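PvdO (Pseudomonas aeruginosa, PDB 5HHA) is a periplasmic, calcium-binding protein linked to chromophore maturation that has a fold of the formylglycine-generating enzyme family and may have an oxidase activity. Local coordinates at residues K75-S80 against E154-Y159; P116-G121 against N195-V200; Y131-N136 against S272-W277. All blocks are in the same frame, centred on the assembly; numbering follows the deposited sequence.

Contact 1. Residues K75-S80 against E154-Y159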
loop_
_atom_site.group_PDB
_atom_site.type_symbol
_atom_site.label_atom_id
_atom_site.label_comp_id
_atom_site.label_asym_id
_atom_site.label_seq_id
_atom_site.Cartn_x
_atom_site.Cartn_y
_atom_site.Cartn_z
ATOM N N LYS A 75 -12.639 11.661 10.806
ATOM C CA LYS A 75 -12.360 10.860 11.985
ATOM C C LYS A 75 -11.005 10.180 11.861
ATOM O O LYS A 75 -10.604 9.754 10.758
ATOM C CB LYS A 75 -13.431 9.777 12.159
ATOM C CG LYS A 75 -14.832 10.319 12.380
ATOM C CD LYS A 75 -15.792 9.231 12.828
ATOM C CE LYS A 75 -17.146 9.848 13.170
ATOM N NZ LYS A 75 -18.106 8.852 13.741
ATOM N N PRO A 76 -10.289 10.057 12.971
ATOM C CA PRO A 76 -9.087 9.224 12.922
ATOM C C PRO A 76 -9.428 7.773 12.558
ATOM O O PRO A 76 -10.541 7.302 12.769
ATOM C CB PRO A 76 -8.521 9.331 14.336
ATOM C CG PRO A 76 -9.675 9.733 15.186
ATOM C CD PRO A 76 -10.620 10.506 14.336
ATOM N N PHE A 77 -8.466 7.079 11.955
ATOM C CA PHE A 77 -8.655 5.697 11.527
ATOM C C PHE A 77 -7.283 5.057 11.536
ATOM O O PHE A 77 -6.263 5.746 11.555
ATOM C CB PHE A 77 -9.287 5.620 10.132
ATOM C CG PHE A 77 -8.453 6.237 9.057
ATOM C CD1 PHE A 77 -8.414 7.605 8.880
ATOM C CD2 PHE A 77 -7.719 5.426 8.190
ATOM C CE1 PHE A 77 -7.629 8.172 7.876
ATOM C CE2 PHE A 77 -6.954 5.975 7.175
ATOM C CZ PHE A 77 -6.899 7.336 7.020
ATOM N N ALA A 78 -7.229 3.731 11.572
ATOM C CA ALA A 78 -5.949 3.029 11.609
ATOM C C ALA A 78 -5.647 2.370 10.266
ATOM O O ALA A 78 -6.550 1.915 9.571
ATOM C CB ALA A 78 -5.974 1.986 12.713
ATOM N N ILE A 79 -4.361 2.290 9.955
ATOM C CA ILE A 79 -3.886 1.465 8.839
ATOM C C ILE A 79 -2.764 0.601 9.338
ATOM O O ILE A 79 -2.147 0.901 10.345
ATOM C CB ILE A 79 -3.440 2.310 7.599
ATOM C CG1 ILE A 79 -2.174 3.104 7.905
ATOM C CG2 ILE A 79 -4.550 3.191 7.088
ATOM C CD1 ILE A 79 -1.528 3.676 6.624
ATOM N N SER A 80 -2.472 -0.466 8.615
ATOM C CA SER A 80 -1.326 -1.282 8.982
ATOM C C SER A 80 -0.050 -0.482 8.714
ATOM O O SER A 80 0.121 0.109 7.633
ATOM C CB SER A 80 -1.384 -2.633 8.288
ATOM O OG SER A 80 -1.439 -2.542 6.879
ATOM N N GLU A 154 -7.876 4.877 -1.927
ATOM C CA GLU A 154 -6.723 5.514 -2.564
ATOM C C GLU A 154 -6.337 6.779 -1.810
ATOM O O GLU A 154 -5.159 7.072 -1.604
ATOM C CB GLU A 154 -7.014 5.820 -4.029
ATOM C CG GLU A 154 -5.765 6.254 -4.785
ATOM C CD GLU A 154 -5.933 6.555 -6.256
ATOM O OE1 GLU A 154 -7.070 6.582 -6.758
ATOM O OE2 GLU A 154 -4.873 6.716 -6.910
ATOM N N ALA A 155 -7.343 7.550 -1.408
ATOM C CA ALA A 155 -7.074 8.775 -0.661
ATOM C C ALA A 155 -6.394 8.493 0.676
ATOM O O ALA A 155 -5.452 9.182 1.084
ATOM C CB ALA A 155 -8.380 9.523 -0.439
ATOM N N GLU A 156 -6.864 7.472 1.399
ATOM C CA GLU A 156 -6.232 7.088 2.664
ATOM C C GLU A 156 -4.780 6.698 2.448
ATOM O O GLU A 156 -3.910 7.020 3.239
ATOM C CB GLU A 156 -6.966 5.915 3.319
ATOM C CG GLU A 156 -8.302 6.290 3.924
ATOM C CD GLU A 156 -9.154 5.100 4.325
ATOM O OE1 GLU A 156 -8.868 3.958 3.925
ATOM O OE2 GLU A 156 -10.148 5.342 5.050
ATOM N N ARG A 157 -4.526 5.990 1.351
ATOM C CA ARG A 157 -3.181 5.530 1.067
ATOM C C ARG A 157 -2.252 6.727 0.791
ATOM O O ARG A 157 -1.147 6.809 1.347
ATOM C CB ARG A 157 -3.189 4.507 -0.068
ATOM C CG ARG A 157 -2.040 3.499 -0.048
ATOM C CD ARG A 157 -0.685 4.085 -0.426
ATOM N NE ARG A 157 0.331 3.033 -0.458
ATOM C CZ ARG A 157 1.606 3.234 -0.759
ATOM N NH1 ARG A 157 2.004 4.408 -1.218
ATOM N NH2 ARG A 157 2.468 2.246 -0.628
ATOM N N GLU A 158 -2.684 7.659 -0.046
ATOM C CA GLU A 158 -1.819 8.824 -0.303
ATOM C C GLU A 158 -1.638 9.658 0.969
ATOM O O GLU A 158 -0.558 10.146 1.240
ATOM C CB GLU A 158 -2.333 9.686 -1.450
ATOM C CG GLU A 158 -1.309 10.789 -1.836
ATOM C CD GLU A 158 -1.618 11.541 -3.118
ATOM O OE1 GLU A 158 -1.961 10.905 -4.127
ATOM O OE2 GLU A 158 -1.468 12.790 -3.084
ATOM N N TYR A 159 -2.700 9.799 1.758
ATOM C CA TYR A 159 -2.632 10.541 3.024
ATOM C C TYR A 159 -1.562 9.937 3.921
ATOM O O TYR A 159 -0.741 10.619 4.514
ATOM C CB TYR A 159 -3.980 10.467 3.703
ATOM C CG TYR A 159 -4.147 11.188 5.021
ATOM C CD1 TYR A 159 -3.998 12.571 5.101
ATOM C CD2 TYR A 159 -4.578 10.508 6.159
ATOM C CE1 TYR A 159 -4.246 13.249 6.289
ATOM C CE2 TYR A 159 -4.805 11.178 7.356
ATOM C CZ TYR A 159 -4.662 12.549 7.391
ATOM O OH TYR A 159 -4.916 13.293 8.537
#
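Phe77 and Glu156 meet at the rim of the phenyl ring: Glu156 CG approaches the CE2-CZ edge of Phe77 from one side of the ring, 3.5 Å from Phe77 CE2. The chain then brings the carboxylate round so that Glu156 OE2 sits over that face near its rim, 3.9 Å from Phe77 CE2, with the carboxylate plane only 20° from that of the ring. Tyr159, one helical turn further on, brings its ring obliquely to the far end of the phenyl group, where Phe77 CZ is 4.0 Å from Tyr159 CD2.

Phe77 CG stands between the backbone N and the carbonyl carbon (chi1 62°), which carries the ring from the strand toward the helix, while the extended chain of Glu156 beyond CG leads from the rim contact to the carboxylate and places OE2 over the face. Further out, the carboxylate is fixed at Glu156 OE1 by a salt bridge to Arg150 and a hydrogen bond from Ser153 N, so the buried charge is probably well compensated. Tyr159 OH is hydrogen-bonded to Pro46 O on strand 42-52, and Phe77 itself pairs through its backbone with Leu45 of that strand. This is helix-on-sheet packing: a strand of the mixed sheet in the sulfatase-modifying factor 1-like fold sends an aromatic side chain against helix 154-162.

Contact 2. Residues P116-G121 against N195-V200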
loop_
_atom_site.group_PDB
_atom_site.type_symbol
_atom_site.label_atom_id
_atom_site.label_comp_id
_atom_site.label_asym_id
_atom_site.label_seq_id
_atom_site.Cartn_x
_atom_site.Cartn_y
_atom_site.Cartn_z
ATOM N N PRO A 116 5.730 -16.201 -4.182
ATOM C CA PRO A 116 6.510 -15.754 -5.334
ATOM C C PRO A 116 7.677 -16.709 -5.592
ATOM O O PRO A 116 7.901 -17.632 -4.798
ATOM C CB PRO A 116 7.014 -14.393 -4.868
ATOM C CG PRO A 116 7.255 -14.597 -3.416
ATOM C CD PRO A 116 6.158 -15.527 -2.943
ATOM N N ARG A 117 8.454 -16.468 -6.634
ATOM C CA ARG A 117 9.589 -17.340 -6.960
ATOM C C ARG A 117 10.829 -16.965 -6.158
ATOM O O ARG A 117 11.709 -17.801 -5.949
ATOM C CB ARG A 117 9.939 -17.256 -8.435
ATOM C CG ARG A 117 8.868 -17.802 -9.377
ATOM C CD ARG A 117 8.433 -19.203 -8.998
ATOM N NE ARG A 117 7.368 -19.174 -8.002
ATOM C CZ ARG A 117 7.118 -20.138 -7.120
ATOM N NH1 ARG A 117 7.843 -21.240 -7.094
ATOM N NH2 ARG A 117 6.130 -20.002 -6.257
ATOM N N TYR A 118 10.936 -15.715 -5.727
ATOM C CA TYR A 118 12.078 -15.257 -4.960
ATOM C C TYR A 118 11.961 -15.666 -3.511
ATOM O O TYR A 118 10.892 -15.971 -3.001
ATOM C CB TYR A 118 12.276 -13.737 -5.114
ATOM C CG TYR A 118 11.067 -12.883 -4.730
ATOM C CD1 TYR A 118 10.687 -12.736 -3.415
ATOM C CD2 TYR A 118 10.349 -12.197 -5.694
ATOM C CE1 TYR A 118 9.601 -11.959 -3.056
ATOM C CE2 TYR A 118 9.258 -11.387 -5.336
ATOM C CZ TYR A 118 8.899 -11.280 -4.024
ATOM O OH TYR A 118 7.795 -10.526 -3.628
ATOM N N GLN A 119 13.101 -15.678 -2.826
ATOM C CA GLN A 119 13.102 -16.016 -1.422
ATOM C C GLN A 119 12.262 -15.011 -0.638
ATOM O O GLN A 119 12.442 -13.801 -0.765
ATOM C CB GLN A 119 14.539 -16.040 -0.893
ATOM C CG GLN A 119 15.366 -17.183 -1.491
ATOM C CD GLN A 119 16.830 -17.154 -1.121
ATOM O OE1 GLN A 119 17.704 -17.438 -1.958
ATOM N NE2 GLN A 119 17.101 -16.876 0.094
ATOM N N GLN A 120 11.393 -15.527 0.213
ATOM C CA GLN A 120 10.400 -14.715 0.913
ATOM C C GLN A 120 10.229 -15.216 2.338
ATOM O O GLN A 120 9.495 -16.192 2.598
ATOM C CB GLN A 120 9.042 -14.763 0.201
ATOM C CG GLN A 120 7.974 -13.879 0.846
ATOM C CD GLN A 120 6.573 -14.299 0.453
ATOM O OE1 GLN A 120 6.267 -15.499 0.386
ATOM N NE2 GLN A 120 5.698 -13.323 0.208
ATOM N N GLY A 121 10.886 -14.553 3.270
ATOM C CA GLY A 121 10.718 -14.859 4.672
ATOM C C GLY A 121 9.421 -14.288 5.231
ATOM O O GLY A 121 8.691 -13.553 4.551
ATOM N N ASN A 195 17.502 -7.172 -3.680
ATOM C CA ASN A 195 17.101 -7.352 -5.062
ATOM C C ASN A 195 15.602 -7.486 -5.212
ATOM O O ASN A 195 15.044 -6.945 -6.152
ATOM C CB ASN A 195 17.734 -8.593 -5.681
ATOM C CG ASN A 195 19.246 -8.561 -5.656
ATOM O OD1 ASN A 195 19.915 -9.576 -5.291
ATOM N ND2 ASN A 195 19.813 -7.443 -6.049
ATOM N N PHE A 196 14.981 -8.263 -4.337
ATOM C CA PHE A 196 13.537 -8.423 -4.315
ATOM C C PHE A 196 12.986 -7.647 -3.125
ATOM O O PHE A 196 13.508 -6.589 -2.804
ATOM C CB PHE A 196 13.175 -9.911 -4.322
ATOM C CG PHE A 196 13.808 -10.644 -5.462
ATOM C CD1 PHE A 196 13.264 -10.583 -6.719
ATOM C CD2 PHE A 196 14.996 -11.330 -5.279
ATOM C CE1 PHE A 196 13.862 -11.241 -7.784
ATOM C CE2 PHE A 196 15.608 -11.999 -6.342
ATOM C CZ PHE A 196 15.043 -11.947 -7.580
ATOM N N THR A 197 11.909 -8.113 -2.490
ATOM C CA THR A 197 11.353 -7.366 -1.353
ATOM C C THR A 197 12.269 -7.463 -0.131
ATOM O O THR A 197 13.136 -8.364 -0.040
ATOM C CB THR A 197 9.946 -7.834 -1.002
ATOM O OG1 THR A 197 10.001 -9.243 -0.750
ATOM C CG2 THR A 197 8.970 -7.552 -2.129
ATOM N N SER A 198 12.067 -6.553 0.802
ATOM C CA SER A 198 12.777 -6.478 2.056
ATOM C C SER A 198 11.794 -6.749 3.182
ATOM O O SER A 198 10.594 -6.546 3.056
ATOM C CB SER A 198 13.364 -5.066 2.219
ATOM O OG SER A 198 12.401 -4.056 1.856
ATOM N N PRO A 199 12.297 -7.213 4.336
ATOM C CA PRO A 199 11.397 -7.335 5.479
ATOM C C PRO A 199 10.727 -6.007 5.722
ATOM O O PRO A 199 11.338 -4.954 5.570
ATOM C CB PRO A 199 12.333 -7.713 6.643
ATOM C CG PRO A 199 13.549 -8.262 5.985
ATOM C CD PRO A 199 13.682 -7.586 4.647
ATOM N N VAL A 200 9.476 -6.028 6.141
ATOM C CA VAL A 200 8.773 -4.777 6.372
ATOM C C VAL A 200 9.510 -3.977 7.445
ATOM O O VAL A 200 10.029 -4.546 8.425
ATOM C CB VAL A 200 7.295 -5.011 6.729
ATOM C CG1 VAL A 200 6.596 -5.754 5.584
ATOM C CG2 VAL A 200 7.144 -5.764 8.070
HETATM O O HOH W 1 7.488 -10.420 -0.722
#
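A chi1 of 56° folds the Tyr118 ring back over its own main chain, whereas Phe196 turns CG anti to the carbonyl carbon (chi1 -54°), and the two side chains consequently run antiparallel. Their planes are 18° apart, but the rings are offset with little ring-on-ring overlap, their centroids 5.0 Å from one another. Each ring is instead covered by the other's methylene, in a reciprocal pair of CH-pi contacts: Tyr118 CB lies 3.5 Å from the centroid of the Phe196 ring, nearly above its centre, and Phe196 CB lies 3.9 Å from the centroid of the Tyr118 ring, nearer the rim. Pro116 CB covers the opposite face of Tyr118.

Thr197 crosses the phenol end of Tyr118 at about a right angle, its methyl CG2 3.5 Å from Tyr118 OH. Water 1, in the plane of the Tyr118 ring at its edge, donates hydrogen bonds to Tyr118 OH at 2.9 Å and to Thr197 OG1 at 2.8 Å, joining the two hydroxyls. Both have further partners, Tyr118 OH in Asp276 O and Thr197 OG1 in Gln124 OE1. Trp254 meets both aromatic rings edge-to-face, and Phe196 O accepts a bond from Asn186 ND2. Two irregular loops are therefore joined through an aromatic cluster near the calcium site, whose ligands include Asn186 and Tyr194; the Phe196 side chain is about 8 Å from the ion.

Contact 3. Residues Y131-N136 against S272-W277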
loop_
_atom_site.group_PDB
_atom_site.type_symbol
_atom_site.label_atom_id
_atom_site.label_comp_id
_atom_site.label_asym_id
_atom_site.label_seq_id
_atom_site.Cartn_x
_atom_site.Cartn_y
_atom_site.Cartn_z
ATOM N N TYR A 131 -7.400 -8.841 -5.684
ATOM C CA TYR A 131 -8.204 -7.855 -4.962
ATOM C C TYR A 131 -9.195 -8.527 -4.005
ATOM O O TYR A 131 -9.314 -8.155 -2.851
ATOM C CB TYR A 131 -8.916 -6.998 -6.004
ATOM C CG TYR A 131 -9.847 -5.897 -5.563
ATOM C CD1 TYR A 131 -11.191 -6.152 -5.333
ATOM C CD2 TYR A 131 -9.415 -4.577 -5.502
ATOM C CE1 TYR A 131 -12.086 -5.132 -5.025
ATOM C CE2 TYR A 131 -10.311 -3.536 -5.193
ATOM C CZ TYR A 131 -11.637 -3.832 -4.948
ATOM O OH TYR A 131 -12.554 -2.822 -4.675
ATOM N N ASN A 132 -9.899 -9.535 -4.509
ATOM C CA ASN A 132 -10.847 -10.271 -3.680
ATOM C C ASN A 132 -10.184 -11.018 -2.528
ATOM O O ASN A 132 -10.748 -11.123 -1.441
ATOM C CB ASN A 132 -11.632 -11.254 -4.550
ATOM C CG ASN A 132 -12.849 -11.796 -3.851
ATOM O OD1 ASN A 132 -13.815 -11.073 -3.620
ATOM N ND2 ASN A 132 -12.809 -13.071 -3.504
ATOM N N ASP A 133 -8.974 -11.518 -2.761
ATOM C CA ASP A 133 -8.252 -12.187 -1.698
ATOM C C ASP A 133 -8.039 -11.234 -0.524
ATOM O O ASP A 133 -8.124 -11.631 0.637
ATOM C CB ASP A 133 -6.871 -12.630 -2.182
ATOM C CG ASP A 133 -6.905 -13.811 -3.124
ATOM O OD1 ASP A 133 -7.796 -14.675 -2.996
ATOM O OD2 ASP A 133 -5.993 -13.889 -3.973
ATOM N N VAL A 134 -7.703 -9.979 -0.831
ATOM C CA VAL A 134 -7.520 -8.964 0.199
ATOM C C VAL A 134 -8.826 -8.727 0.943
ATOM O O VAL A 134 -8.845 -8.654 2.171
ATOM C CB VAL A 134 -6.977 -7.638 -0.398
ATOM C CG1 VAL A 134 -6.938 -6.563 0.660
ATOM C CG2 VAL A 134 -5.583 -7.857 -0.976
ATOM N N LYS A 135 -9.922 -8.611 0.210
ATOM C CA LYS A 135 -11.213 -8.447 0.864
ATOM C C LYS A 135 -11.503 -9.637 1.773
ATOM O O LYS A 135 -12.013 -9.457 2.893
ATOM C CB LYS A 135 -12.328 -8.271 -0.172
ATOM C CG LYS A 135 -12.185 -6.973 -0.977
ATOM C CD LYS A 135 -13.239 -6.815 -2.051
ATOM C CE LYS A 135 -14.625 -6.680 -1.451
ATOM N NZ LYS A 135 -14.803 -5.356 -0.801
ATOM N N ASN A 136 -11.197 -10.848 1.314
ATOM C CA ASN A 136 -11.424 -12.040 2.139
ATOM C C ASN A 136 -10.589 -12.048 3.396
ATOM O O ASN A 136 -11.092 -12.411 4.471
ATOM C CB ASN A 136 -11.173 -13.310 1.343
ATOM C CG ASN A 136 -12.209 -13.562 0.292
ATOM O OD1 ASN A 136 -13.303 -13.015 0.337
ATOM N ND2 ASN A 136 -11.877 -14.414 -0.661
ATOM N N SER A 272 -8.660 -9.202 -10.804
ATOM C CA SER A 272 -8.325 -10.617 -10.805
ATOM C C SER A 272 -6.832 -10.840 -11.035
ATOM O O SER A 272 -6.390 -11.982 -10.987
ATOM C CB SER A 272 -9.155 -11.354 -11.866
ATOM O OG SER A 272 -8.887 -10.837 -13.159
ATOM N N ASP A 273 -6.054 -9.790 -11.311
ATOM C CA ASP A 273 -4.603 -9.906 -11.446
ATOM C C ASP A 273 -3.973 -10.219 -10.081
ATOM O O ASP A 273 -4.545 -9.920 -9.031
ATOM C CB ASP A 273 -3.982 -8.578 -11.935
ATOM C CG ASP A 273 -4.263 -8.248 -13.389
ATOM O OD1 ASP A 273 -4.666 -9.132 -14.174
ATOM O OD2 ASP A 273 -4.033 -7.067 -13.753
ATOM N N ARG A 274 -2.783 -10.795 -10.114
ATOM C CA ARG A 274 -1.956 -10.902 -8.926
ATOM C C ARG A 274 -0.518 -10.884 -9.399
ATOM O O ARG A 274 -0.216 -11.118 -10.579
ATOM C CB ARG A 274 -2.270 -12.173 -8.126
ATOM C CG ARG A 274 -1.932 -13.470 -8.837
ATOM C CD ARG A 274 -2.414 -14.682 -8.060
ATOM N NE ARG A 274 -3.868 -14.765 -8.085
ATOM C CZ ARG A 274 -4.653 -14.889 -7.022
ATOM N NH1 ARG A 274 -4.163 -14.946 -5.795
ATOM N NH2 ARG A 274 -5.968 -14.954 -7.180
ATOM N N GLY A 275 0.395 -10.625 -8.487
ATOM C CA GLY A 275 1.799 -10.658 -8.845
ATOM C C GLY A 275 2.679 -10.649 -7.631
ATOM O O GLY A 275 2.258 -10.326 -6.537
ATOM N N ASP A 276 3.948 -10.950 -7.865
ATOM C CA ASP A 276 4.960 -10.969 -6.820
ATOM C C ASP A 276 5.436 -9.556 -6.424
ATOM O O ASP A 276 6.382 -9.369 -5.649
ATOM C CB ASP A 276 6.135 -11.853 -7.252
ATOM C CG ASP A 276 6.929 -11.280 -8.405
ATOM O OD1 ASP A 276 6.796 -10.083 -8.722
ATOM O OD2 ASP A 276 7.745 -12.043 -8.979
ATOM N N TRP A 277 4.704 -8.565 -6.953
ATOM C CA TRP A 277 5.006 -7.151 -6.795
ATOM C C TRP A 277 3.801 -6.371 -6.262
ATOM O O TRP A 277 3.908 -5.162 -6.092
ATOM C CB TRP A 277 5.449 -6.581 -8.144
ATOM C CG TRP A 277 4.484 -6.801 -9.242
ATOM C CD1 TRP A 277 4.295 -7.932 -9.990
ATOM C CD2 TRP A 277 3.556 -5.839 -9.736
ATOM N NE1 TRP A 277 3.300 -7.735 -10.908
ATOM C CE2 TRP A 277 2.832 -6.454 -10.776
ATOM C CE3 TRP A 277 3.267 -4.505 -9.414
ATOM C CZ2 TRP A 277 1.853 -5.784 -11.488
ATOM C CZ3 TRP A 277 2.278 -3.848 -10.123
ATOM C CH2 TRP A 277 1.599 -4.482 -11.145
HETATM O O HOH W 2 -7.515 -16.808 -4.862
#
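Asp133 and Arg274 form the charged link here, a salt bridge with Arg274 NH1 donating to Asp133 OD2 at 2.8 Å. The donor approaches roughly in line with the C-O bond of OD2, yet the N-H...O angle is a bent 137° and the acceptor lies 28° out of the guanidinium plane. With carboxylate and guanidinium planes 60° apart, the pair is single-pronged: Arg274 NH2 stays 3.4 Å from the same Asp133 OD2. A bend at chi3 in the arginine chain helps turn its head to the helix.

Water adds a second, looser connection. Water 2 donates to Asp133 OD1 at 2.8 Å and accepts only a weak bond from Arg274 NH2, so the two carboxylate oxygens reach the two terminal nitrogens by different routes.

Hydrogen bonds to the main chain hold the surroundings in place: Arg274 NH1 also donates to Cys128 O, while Gly275 pairs with Cys128 and Tyr131 with Pro271 through their backbones. The salt bridge lies at the surface, joining the first turn of helix 131-145 to the loop between strands 266-269 and 278-285, while Tyr131 and Val134 pack that helix against Trp220 of strand 218-221.

Overall arrangement
The three contacts interlock along the chain: the first segments come in the order 75-80, 116-121 and 131-136, and their partners follow as 154-159, 195-200 and 272-277. Contact 1 is buried in the regular part of the fold, between sheet and helix; its centre is about 25 Å from that of contact 2, on the other side of the chain's centre, and about 20 Å from that of contact 3. Contacts 2 and 3, with centres about 17 Å apart, touch through the Tyr118-Asp276 hydrogen bond and where Pro116 CB packs on Asp276 CB at 3.6 Å. Loop 272-277 thus connects the aromatic cluster near the calcium site with helix 131-145, joining segments far apart in sequence.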